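Local coordinates for lipase (Pelosinus fermentans, PDB 5AH0), which hydrolyses the polyester poly(butylene adipate-co-terephthalate) as a zinc-containing lipase, probably cleaving its ester bonds like other alpha/beta-hydrolases, at residues Pro350-Ile355 / Asn366-Ser371; Gly243-Asn248 / Lys327-Asp332; Gly91-Trp96 / Asn106-Val111. One frame throughout, in Å; residues are numbered along the deposited sequence.

Interaction 1 (Pro350-Ile355 / Asn366-Ser371); sequences PLLDTI and NALTLS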
loop_
_atom_site.group_PDB
_atom_site.type_symbol
_atom_site.label_atom_id
_atom_site.label_comp_id
_atom_site.label_asym_id
_atom_site.label_seq_id
_atom_site.Cartn_x
_atom_site.Cartn_y
_atom_site.Cartn_z
ATOM N N PRO A 350 -17.577 0.366 -9.596
ATOM C CA PRO A 350 -17.778 1.552 -10.436
ATOM C C PRO A 350 -16.716 2.615 -10.174
ATOM O O PRO A 350 -16.335 2.824 -9.017
ATOM C CB PRO A 350 -19.157 2.053 -10.008
ATOM C CG PRO A 350 -19.862 0.840 -9.541
ATOM C CD PRO A 350 -18.818 -0.037 -8.907
ATOM N N LEU A 351 -16.290 3.301 -11.233
ATOM C CA LEU A 351 -15.168 4.231 -11.178
ATOM C C LEU A 351 -15.394 5.398 -10.227
ATOM O O LEU A 351 -16.418 6.071 -10.292
ATOM C CB LEU A 351 -14.881 4.764 -12.581
ATOM C CG LEU A 351 -13.765 5.811 -12.729
ATOM C CD1 LEU A 351 -12.375 5.171 -12.743
ATOM C CD2 LEU A 351 -13.985 6.673 -13.975
ATOM N N LEU A 352 -14.437 5.627 -9.333
ATOM C CA LEU A 352 -14.445 6.813 -8.491
ATOM C C LEU A 352 -13.885 7.976 -9.293
ATOM O O LEU A 352 -12.687 8.234 -9.263
ATOM C CB LEU A 352 -13.611 6.603 -7.233
ATOM C CG LEU A 352 -13.957 5.391 -6.373
ATOM C CD1 LEU A 352 -12.926 5.219 -5.256
ATOM C CD2 LEU A 352 -15.351 5.523 -5.816
ATOM N N ASP A 353 -14.747 8.666 -10.021
ATOM C CA ASP A 353 -14.311 9.739 -10.902
ATOM C C ASP A 353 -14.203 11.087 -10.188
ATOM O O ASP A 353 -15.049 11.418 -9.361
ATOM C CB ASP A 353 -15.273 9.839 -12.079
ATOM C CG ASP A 353 -14.645 10.479 -13.295
ATOM O OD1 ASP A 353 -13.391 10.558 -13.363
ATOM O OD2 ASP A 353 -15.416 10.884 -14.193
ATOM N N THR A 354 -13.178 11.860 -10.552
ATOM C CA THR A 354 -12.801 13.133 -9.912
ATOM C C THR A 354 -12.333 12.958 -8.476
ATOM O O THR A 354 -12.351 13.913 -7.688
ATOM C CB THR A 354 -13.933 14.152 -9.873
ATOM O OG1 THR A 354 -14.819 13.795 -8.803
ATOM C CG2 THR A 354 -14.682 14.220 -11.227
ATOM N N ILE A 355 -11.940 11.734 -8.143
ATOM C CA ILE A 355 -11.303 11.426 -6.872
ATOM C C ILE A 355 -9.791 11.313 -7.098
ATOM O O ILE A 355 -9.350 10.422 -7.826
ATOM C CB ILE A 355 -11.853 10.106 -6.302
ATOM C CG1 ILE A 355 -13.370 10.215 -6.072
ATOM C CG2 ILE A 355 -11.084 9.666 -5.011
ATOM C CD1 ILE A 355 -13.734 11.070 -4.895
ATOM N N ASN A 366 -12.007 16.543 -2.400
ATOM C CA ASN A 366 -13.057 15.606 -2.769
ATOM C C ASN A 366 -12.934 14.284 -2.027
ATOM O O ASN A 366 -13.210 13.221 -2.597
ATOM C CB ASN A 366 -13.060 15.344 -4.265
ATOM C CG ASN A 366 -14.366 14.768 -4.737
ATOM O OD1 ASN A 366 -15.355 14.763 -3.996
ATOM N ND2 ASN A 366 -14.387 14.271 -5.970
ATOM N N ALA A 367 -12.520 14.360 -0.765
ATOM C CA ALA A 367 -12.195 13.177 0.026
ATOM C C ALA A 367 -13.372 12.215 0.194
ATOM O O ALA A 367 -14.503 12.642 0.464
ATOM C CB ALA A 367 -11.674 13.597 1.391
ATOM N N LEU A 368 -13.097 10.923 0.004
ATOM C CA LEU A 368 -14.032 9.867 0.401
ATOM C C LEU A 368 -14.343 10.032 1.871
ATOM O O LEU A 368 -13.440 10.206 2.675
ATOM C CB LEU A 368 -13.440 8.495 0.156
ATOM C CG LEU A 368 -13.262 8.146 -1.315
ATOM C CD1 LEU A 368 -12.850 6.682 -1.442
ATOM C CD2 LEU A 368 -14.550 8.443 -2.093
ATOM N N THR A 369 -15.616 9.970 2.231
ATOM C CA THR A 369 -16.039 10.320 3.583
ATOM C C THR A 369 -15.954 9.187 4.604
ATOM O O THR A 369 -15.749 8.019 4.260
ATOM C CB THR A 369 -17.472 10.809 3.575
ATOM O OG1 THR A 369 -18.302 9.757 3.074
ATOM C CG2 THR A 369 -17.612 12.054 2.679
ATOM N N LEU A 370 -16.101 9.556 5.872
ATOM C CA LEU A 370 -16.226 8.580 6.937
ATOM C C LEU A 370 -17.408 7.672 6.629
ATOM O O LEU A 370 -17.352 6.448 6.808
ATOM C CB LEU A 370 -16.402 9.272 8.291
ATOM C CG LEU A 370 -16.894 8.393 9.442
ATOM C CD1 LEU A 370 -15.953 7.221 9.619
ATOM C CD2 LEU A 370 -16.967 9.201 10.736
ATOM N N SER A 371 -18.481 8.292 6.163
ATOM C CA SER A 371 -19.688 7.569 5.826
ATOM C C SER A 371 -19.420 6.604 4.669
ATOM O O SER A 371 -19.952 5.498 4.653
ATOM C CB SER A 371 -20.798 8.556 5.486
ATOM O OG SER A 371 -21.966 7.895 5.061
#

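Interaction 2 (Gly243-Asn248 / Lys327-Asp332); sequences GARVLN and KIWSSD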
loop_
_atom_site.group_PDB
_atom_site.type_symbol
_atom_site.label_atom_id
_atom_site.label_comp_id
_atom_site.label_asym_id
_atom_site.label_seq_id
_atom_site.Cartn_x
_atom_site.Cartn_y
_atom_site.Cartn_z
ATOM N N GLY A 243 8.367 -3.846 -12.647
ATOM C CA GLY A 243 8.362 -4.643 -11.436
ATOM C C GLY A 243 7.015 -5.237 -11.060
ATOM O O GLY A 243 6.940 -6.349 -10.530
ATOM N N ALA A 244 5.944 -4.502 -11.333
ATOM C CA ALA A 244 4.608 -4.973 -10.976
ATOM C C ALA A 244 4.293 -6.224 -11.788
ATOM O O ALA A 244 3.769 -7.222 -11.276
ATOM C CB ALA A 244 3.572 -3.892 -11.221
ATOM N N ARG A 245 4.634 -6.130 -13.065
ATOM C CA ARG A 245 4.569 -7.218 -14.013
ATOM C C ARG A 245 5.139 -8.475 -13.392
ATOM O O ARG A 245 4.500 -9.528 -13.383
ATOM C CB ARG A 245 5.352 -6.827 -15.259
ATOM C CG ARG A 245 4.887 -7.479 -16.502
ATOM C CD ARG A 245 5.463 -6.827 -17.738
ATOM N NE ARG A 245 6.909 -6.639 -17.699
ATOM C CZ ARG A 245 7.632 -6.369 -18.778
ATOM N NH1 ARG A 245 7.035 -6.282 -19.959
ATOM N NH2 ARG A 245 8.945 -6.200 -18.685
ATOM N N VAL A 246 6.348 -8.338 -12.854
ATOM C CA VAL A 246 7.060 -9.440 -12.228
ATOM C C VAL A 246 6.272 -9.996 -11.051
ATOM O O VAL A 246 6.101 -11.215 -10.919
ATOM C CB VAL A 246 8.461 -8.997 -11.757
ATOM C CG1 VAL A 246 9.136 -10.103 -10.953
ATOM C CG2 VAL A 246 9.316 -8.606 -12.952
ATOM N N LEU A 247 5.802 -9.100 -10.187
ATOM C CA LEU A 247 5.017 -9.507 -9.024
ATOM C C LEU A 247 3.776 -10.292 -9.457
ATOM O O LEU A 247 3.408 -11.288 -8.833
ATOM C CB LEU A 247 4.616 -8.282 -8.195
ATOM C CG LEU A 247 4.058 -8.505 -6.789
ATOM C CD1 LEU A 247 5.180 -8.886 -5.856
ATOM C CD2 LEU A 247 3.343 -7.254 -6.285
ATOM N N ASN A 248 3.155 -9.846 -10.544
ATOM C CA ASN A 248 1.930 -10.449 -11.052
ATOM C C ASN A 248 2.077 -11.907 -11.456
ATOM O O ASN A 248 1.103 -12.654 -11.448
ATOM C CB ASN A 248 1.424 -9.652 -12.256
ATOM C CG ASN A 248 0.758 -8.357 -11.856
ATOM O OD1 ASN A 248 0.768 -7.982 -10.683
ATOM N ND2 ASN A 248 0.192 -7.651 -12.832
ATOM N N LYS A 327 -3.423 -7.300 -14.400
ATOM C CA LYS A 327 -3.687 -7.850 -15.721
ATOM C C LYS A 327 -2.426 -8.352 -16.404
ATOM O O LYS A 327 -2.417 -9.423 -17.015
ATOM C CB LYS A 327 -4.359 -6.809 -16.620
ATOM C CG LYS A 327 -5.853 -6.669 -16.426
ATOM C CD LYS A 327 -6.170 -5.395 -15.716
ATOM C CE LYS A 327 -5.679 -4.206 -16.490
ATOM N NZ LYS A 327 -5.836 -2.998 -15.653
ATOM N N ILE A 328 -1.366 -7.560 -16.312
ATOM C CA ILE A 328 -0.143 -7.835 -17.045
ATOM C C ILE A 328 0.640 -8.967 -16.387
ATOM O O ILE A 328 0.934 -8.914 -15.197
ATOM C CB ILE A 328 0.714 -6.563 -17.144
ATOM C CG1 ILE A 328 -0.126 -5.408 -17.687
ATOM C CG2 ILE A 328 1.885 -6.762 -18.055
ATOM C CD1 ILE A 328 0.645 -4.125 -17.824
ATOM N N TRP A 329 0.956 -9.995 -17.175
ATOM C CA TRP A 329 1.594 -11.222 -16.689
ATOM C C TRP A 329 0.789 -11.836 -15.551
ATOM O O TRP A 329 1.350 -12.400 -14.604
ATOM C CB TRP A 329 3.026 -10.971 -16.229
ATOM C CG TRP A 329 3.965 -10.648 -17.327
ATOM C CD1 TRP A 329 3.655 -10.414 -18.638
ATOM C CD2 TRP A 329 5.387 -10.526 -17.224
ATOM N NE1 TRP A 329 4.795 -10.144 -19.355
ATOM C CE2 TRP A 329 5.873 -10.206 -18.511
ATOM C CE3 TRP A 329 6.297 -10.637 -16.166
ATOM C CZ2 TRP A 329 7.231 -10.011 -18.769
ATOM C CZ3 TRP A 329 7.642 -10.447 -16.423
ATOM C CH2 TRP A 329 8.097 -10.135 -17.716
ATOM N N SER A 330 -0.529 -11.721 -15.641
ATOM C CA SER A 330 -1.390 -12.263 -14.604
ATOM C C SER A 330 -2.529 -13.063 -15.222
ATOM O O SER A 330 -2.916 -12.828 -16.373
ATOM C CB SER A 330 -1.944 -11.145 -13.716
ATOM O OG SER A 330 -2.680 -11.689 -12.631
ATOM N N SER A 331 -3.044 -14.025 -14.465
ATOM C CA SER A 331 -4.193 -14.800 -14.909
ATOM C C SER A 331 -5.422 -14.516 -14.057
ATOM O O SER A 331 -6.464 -15.139 -14.245
ATOM C CB SER A 331 -3.860 -16.289 -14.891
ATOM O OG SER A 331 -2.740 -16.537 -15.720
ATOM N N ASP A 332 -5.285 -13.585 -13.116
ATOM C CA ASP A 332 -6.389 -13.178 -12.254
ATOM C C ASP A 332 -7.622 -12.815 -13.073
ATOM O O ASP A 332 -7.525 -12.098 -14.062
ATOM C CB ASP A 332 -5.975 -11.983 -11.384
ATOM C CG ASP A 332 -5.091 -12.384 -10.210
ATOM O OD1 ASP A 332 -4.633 -13.549 -10.188
ATOM O OD2 ASP A 332 -4.854 -11.534 -9.313
#

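Interaction 3 (Gly91-Trp96 / Asn106-Val111); sequences GLYPEW and NKIHLV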
loop_
_atom_site.group_PDB
_atom_site.type_symbol
_atom_site.label_atom_id
_atom_site.label_comp_id
_atom_site.label_asym_id
_atom_site.label_seq_id
_atom_site.Cartn_x
_atom_site.Cartn_y
_atom_site.Cartn_z
ATOM N N GLY A 91 1.535 -6.494 18.186
ATOM C CA GLY A 91 0.516 -7.126 17.375
ATOM C C GLY A 91 -0.828 -6.457 17.556
ATOM O O GLY A 91 -1.305 -6.292 18.677
ATOM N N LEU A 92 -1.433 -6.063 16.443
ATOM C CA LEU A 92 -2.740 -5.423 16.459
ATOM C C LEU A 92 -3.815 -6.411 16.841
ATOM O O LEU A 92 -4.828 -6.039 17.433
ATOM C CB LEU A 92 -3.081 -4.838 15.093
ATOM C CG LEU A 92 -2.273 -3.644 14.615
ATOM C CD1 LEU A 92 -2.659 -3.328 13.180
ATOM C CD2 LEU A 92 -2.496 -2.448 15.532
ATOM N N TYR A 93 -3.600 -7.668 16.459
ATOM C CA TYR A 93 -4.611 -8.713 16.588
ATOM C C TYR A 93 -3.966 -10.087 16.803
ATOM O O TYR A 93 -3.995 -10.938 15.915
ATOM C CB TYR A 93 -5.491 -8.712 15.335
ATOM C CG TYR A 93 -6.751 -9.542 15.404
ATOM C CD1 TYR A 93 -7.642 -9.412 16.464
ATOM C CD2 TYR A 93 -7.077 -10.421 14.380
ATOM C CE1 TYR A 93 -8.806 -10.168 16.515
ATOM C CE2 TYR A 93 -8.236 -11.173 14.417
ATOM C CZ TYR A 93 -9.096 -11.046 15.487
ATOM O OH TYR A 93 -10.245 -11.800 15.523
ATOM N N PRO A 94 -3.375 -10.302 17.987
ATOM C CA PRO A 94 -2.615 -11.522 18.306
ATOM C C PRO A 94 -3.347 -12.835 18.012
ATOM O O PRO A 94 -2.696 -13.827 17.701
ATOM C CB PRO A 94 -2.354 -11.382 19.807
ATOM C CG PRO A 94 -2.356 -9.908 20.040
ATOM C CD PRO A 94 -3.402 -9.360 19.119
ATOM N N GLU A 95 -4.672 -12.841 18.090
ATOM C CA GLU A 95 -5.428 -14.072 17.901
ATOM C C GLU A 95 -5.763 -14.327 16.442
ATOM O O GLU A 95 -6.553 -15.222 16.137
ATOM C CB GLU A 95 -6.719 -14.036 18.713
ATOM C CG GLU A 95 -6.571 -13.401 20.083
ATOM C CD GLU A 95 -6.642 -11.885 20.010
ATOM O OE1 GLU A 95 -7.360 -11.375 19.123
ATOM O OE2 GLU A 95 -5.980 -11.215 20.833
ATOM N N TRP A 96 -5.156 -13.545 15.552
ATOM C CA TRP A 96 -5.368 -13.675 14.116
ATOM C C TRP A 96 -5.071 -15.110 13.687
ATOM O O TRP A 96 -4.022 -15.656 14.031
ATOM C CB TRP A 96 -4.470 -12.687 13.366
ATOM C CG TRP A 96 -4.624 -12.665 11.870
ATOM C CD1 TRP A 96 -5.770 -12.860 11.155
ATOM C CD2 TRP A 96 -3.585 -12.443 10.907
ATOM N NE1 TRP A 96 -5.512 -12.763 9.808
ATOM C CE2 TRP A 96 -4.177 -12.511 9.630
ATOM C CE3 TRP A 96 -2.213 -12.193 11.003
ATOM C CZ2 TRP A 96 -3.441 -12.336 8.456
ATOM C CZ3 TRP A 96 -1.486 -12.023 9.838
ATOM C CH2 TRP A 96 -2.101 -12.094 8.582
ATOM N N ASN A 106 -10.333 -17.201 13.011
ATOM C CA ASN A 106 -10.259 -15.743 13.152
ATOM C C ASN A 106 -9.635 -15.054 11.955
ATOM O O ASN A 106 -8.432 -14.806 11.944
ATOM C CB ASN A 106 -9.452 -15.357 14.390
ATOM C CG ASN A 106 -10.226 -15.539 15.675
ATOM O OD1 ASN A 106 -11.445 -15.341 15.715
ATOM N ND2 ASN A 106 -9.523 -15.911 16.741
ATOM N N LYS A 107 -10.448 -14.727 10.958
ATOM C CA LYS A 107 -9.930 -14.104 9.745
ATOM C C LYS A 107 -10.019 -12.576 9.839
ATOM O O LYS A 107 -10.596 -12.042 10.791
ATOM C CB LYS A 107 -10.692 -14.618 8.522
ATOM C CG LYS A 107 -11.076 -16.078 8.632
ATOM C CD LYS A 107 -11.727 -16.633 7.377
ATOM C CE LYS A 107 -10.714 -16.832 6.272
ATOM N NZ LYS A 107 -11.324 -17.396 5.026
ATOM N N ILE A 108 -9.421 -11.879 8.871
ATOM C CA ILE A 108 -9.525 -10.416 8.777
ATOM C C ILE A 108 -9.922 -9.989 7.381
ATOM O O ILE A 108 -9.789 -10.767 6.432
ATOM C CB ILE A 108 -8.205 -9.707 9.104
ATOM C CG1 ILE A 108 -7.129 -10.116 8.099
ATOM C CG2 ILE A 108 -7.756 -9.987 10.522
ATOM C CD1 ILE A 108 -5.796 -9.484 8.365
ATOM N N HIS A 109 -10.415 -8.754 7.264
ATOM C CA HIS A 109 -10.556 -8.078 5.973
ATOM C C HIS A 109 -9.392 -7.123 5.777
ATOM O O HIS A 109 -9.153 -6.264 6.627
ATOM C CB HIS A 109 -11.845 -7.263 5.884
ATOM C CG HIS A 109 -13.091 -8.037 6.164
ATOM N ND1 HIS A 109 -13.609 -8.957 5.280
ATOM C CD2 HIS A 109 -13.945 -7.996 7.214
ATOM C CE1 HIS A 109 -14.721 -9.466 5.783
ATOM N NE2 HIS A 109 -14.947 -8.899 6.955
ATOM N N LEU A 110 -8.692 -7.235 4.656
ATOM C CA LEU A 110 -7.646 -6.269 4.350
ATOM C C LEU A 110 -8.190 -5.169 3.449
ATOM O O LEU A 110 -8.688 -5.433 2.353
ATOM C CB LEU A 110 -6.435 -6.956 3.714
ATOM C CG LEU A 110 -5.676 -7.739 4.783
ATOM C CD1 LEU A 110 -4.739 -8.805 4.204
ATOM C CD2 LEU A 110 -4.930 -6.765 5.705
ATOM N N VAL A 111 -8.125 -3.934 3.936
ATOM C CA VAL A 111 -8.482 -2.769 3.134
ATOM C C VAL A 111 -7.218 -1.955 2.915
ATOM O O VAL A 111 -6.562 -1.516 3.873
ATOM C CB VAL A 111 -9.575 -1.898 3.806
ATOM C CG1 VAL A 111 -9.846 -0.665 2.993
ATOM C CG2 VAL A 111 -10.870 -2.708 4.011
HETATM O O HOH W 1 -11.078 -12.660 13.411
#

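Interaction 1 (Pro350-Ile355 / Asn366-Ser371)
Asn366 reaches across to the turn at Thr354 with its side-chain amide, while Ile355 and Leu352 meet Leu368 on the apolar side of the same contact. The donated bond runs from Asn366 ND2 to Thr354 O over 2.7 Å and is nearly straight, 163° at the hydrogen. The oxygen lies in the plane of the Asn366 amide, yet ND2 arrives well above the Thr354 carbonyl plane rather than on a lone pair. Asn366 CG stands opposite the backbone N (chi1 -161°), which carries the amide over to the turn. Thr354 OG1 sits near the same nitrogen but at too poor an angle for a bond.

The tight part lies beneath this bond. Ile355 sends CD1 over a face of the Asn366 amide, 3.4 Å from ND2, and the same methyl reaches 3.9 Å to Leu368 CD2. Leu352 and Leu368 cross at about a right angle, their CD1 methyls 4.1 Å apart. Towards solvent the contact thins out: Thr354 and Asp353 are exposed, and the CB of Asp353 points away from 366-371.

Residues Leu352 to Ile355 form a type II beta turn, with Thr354 in left-handed backbone geometry at its third position. Leu352 makes backbone hydrogen bonds with Ser263 and Cys265, so that 352-353 runs parallel to strand 258-265. On its own side Asn366 N donates to Asp359 OD1, in the loop joining the two segments, and Thr369 caps the N-terminus of helix 370-380. A single hydrogen bond from the Asn366 amide, at the more exposed side, thus ties a turn carbonyl to the approach of the last helix, while the CD1 methyl of Ile355 and the methyls of Leu368, both buried residues, pack behind it.

Interaction 2 (Gly243-Asn248 / Lys327-Asp332)
Arg245, on helix 241-250, lays its whole side chain along one face of the Trp329 indole. With CG opposite the backbone N and CD extended, the aliphatic part runs over the ring system, and a bend at chi3 (50°) brings the guanidinium down flat on the six-membered ring. The two planes are 4° apart and their centres 4.3 Å apart. The stack is offset, with Arg245 CZ off-centre over the six-membered ring, while Arg245 CG lies over the five-membered ring, though its exact closeness is doubtful. Ile328 closes in obliquely on the same chain, its CG2 3.6 Å from Arg245 CD. Val246 CG2 lies 4.3 Å from Trp329 CZ3, a looser apolar contact.

Trp329 takes the left-handed third position of a type II turn, Lys327 to Ser330, in the loop between helix 288-294 and strand 334-336; its CB points toward helix 241-250. One helical turn on, Asn248 ND2 donates to Ile328 O (2.8 Å, 154°), in the carbonyl plane and on a lone pair. ND2 also donates to His163 O, and Asn248 OD1 accepts from Arg121 NH2, which together fix the rotation of the buried amide.

Arg245 NH2 donates to Gly303 O, so the guanidinium is held both by its face and by an N-H. The stack is consistent with partial stabilisation of the arginine's charge by the indole, backed by an amide with several hydrogen bonds.

Interaction 3 (Gly91-Trp96 / Asn106-Val111)
A water joins Tyr93 to Lys107: it donates to Lys107 O at 2.7 Å and lies beside Tyr93 OH at a separation too short to be relied on. Next to this bridge, Asn106 ND2 donates to Glu95 O over 3.1 Å (147°). The bond is bent at both ends, with ND2 above the Glu95 carbonyl plane and the oxygen tilted from the Asn106 amide plane. The Tyr93 hydroxyl lies 3.7 Å from Asn106 CG, and ring and amide are turned 59° against each other.

On the apolar side Ile108 packs against both Trp96 and Tyr93. Its CG1 occupies the slot between backbone N and carbonyl carbon (chi1 62°), which puts CD1 over a face of the Trp96 indole, offset toward the rim and 3.7 Å from Trp96 CE2. The other branch, Ile108 CG2, meets both rings, touching Trp96 CD1 at 3.5 Å and Tyr93 CD2 at 3.9 Å. The Trp96 CB points away from 106-111, but the ring swings back towards it, and NE1 donates to Trp152 O.

Tyr93 to Trp96 form a type I turn in the loop after strand 85-89. Ile108 opens strand 108-113 of the parallel sheet of the alpha/beta-hydrolase fold, which runs beside strands 6-9 and 153-159. Trp96 fills the space between that strand and helices 54-66 and 116-129, touching Ile65, Leu123 and Leu127.

Interaction 2 is a surface contact; interactions 1 and 3 are partly buried, and both reach the parallel sheet, interaction 3 through strand 108-113 and interaction 1 through strand 352-353. None touches another, the centres being 26 to 27 Å apart. All three rest on a beta turn and an asparagine amide that donates to a backbone carbonyl, but the apolar partner changes: methyl on methyl in interaction 1, a charged stack on indole in interaction 2, isoleucine against two aromatic rings in interaction 3. In interactions 1 and 3 the asparagine bond lies towards the periphery, whereas in interaction 2 the amide is the buried part and the stack faces outward.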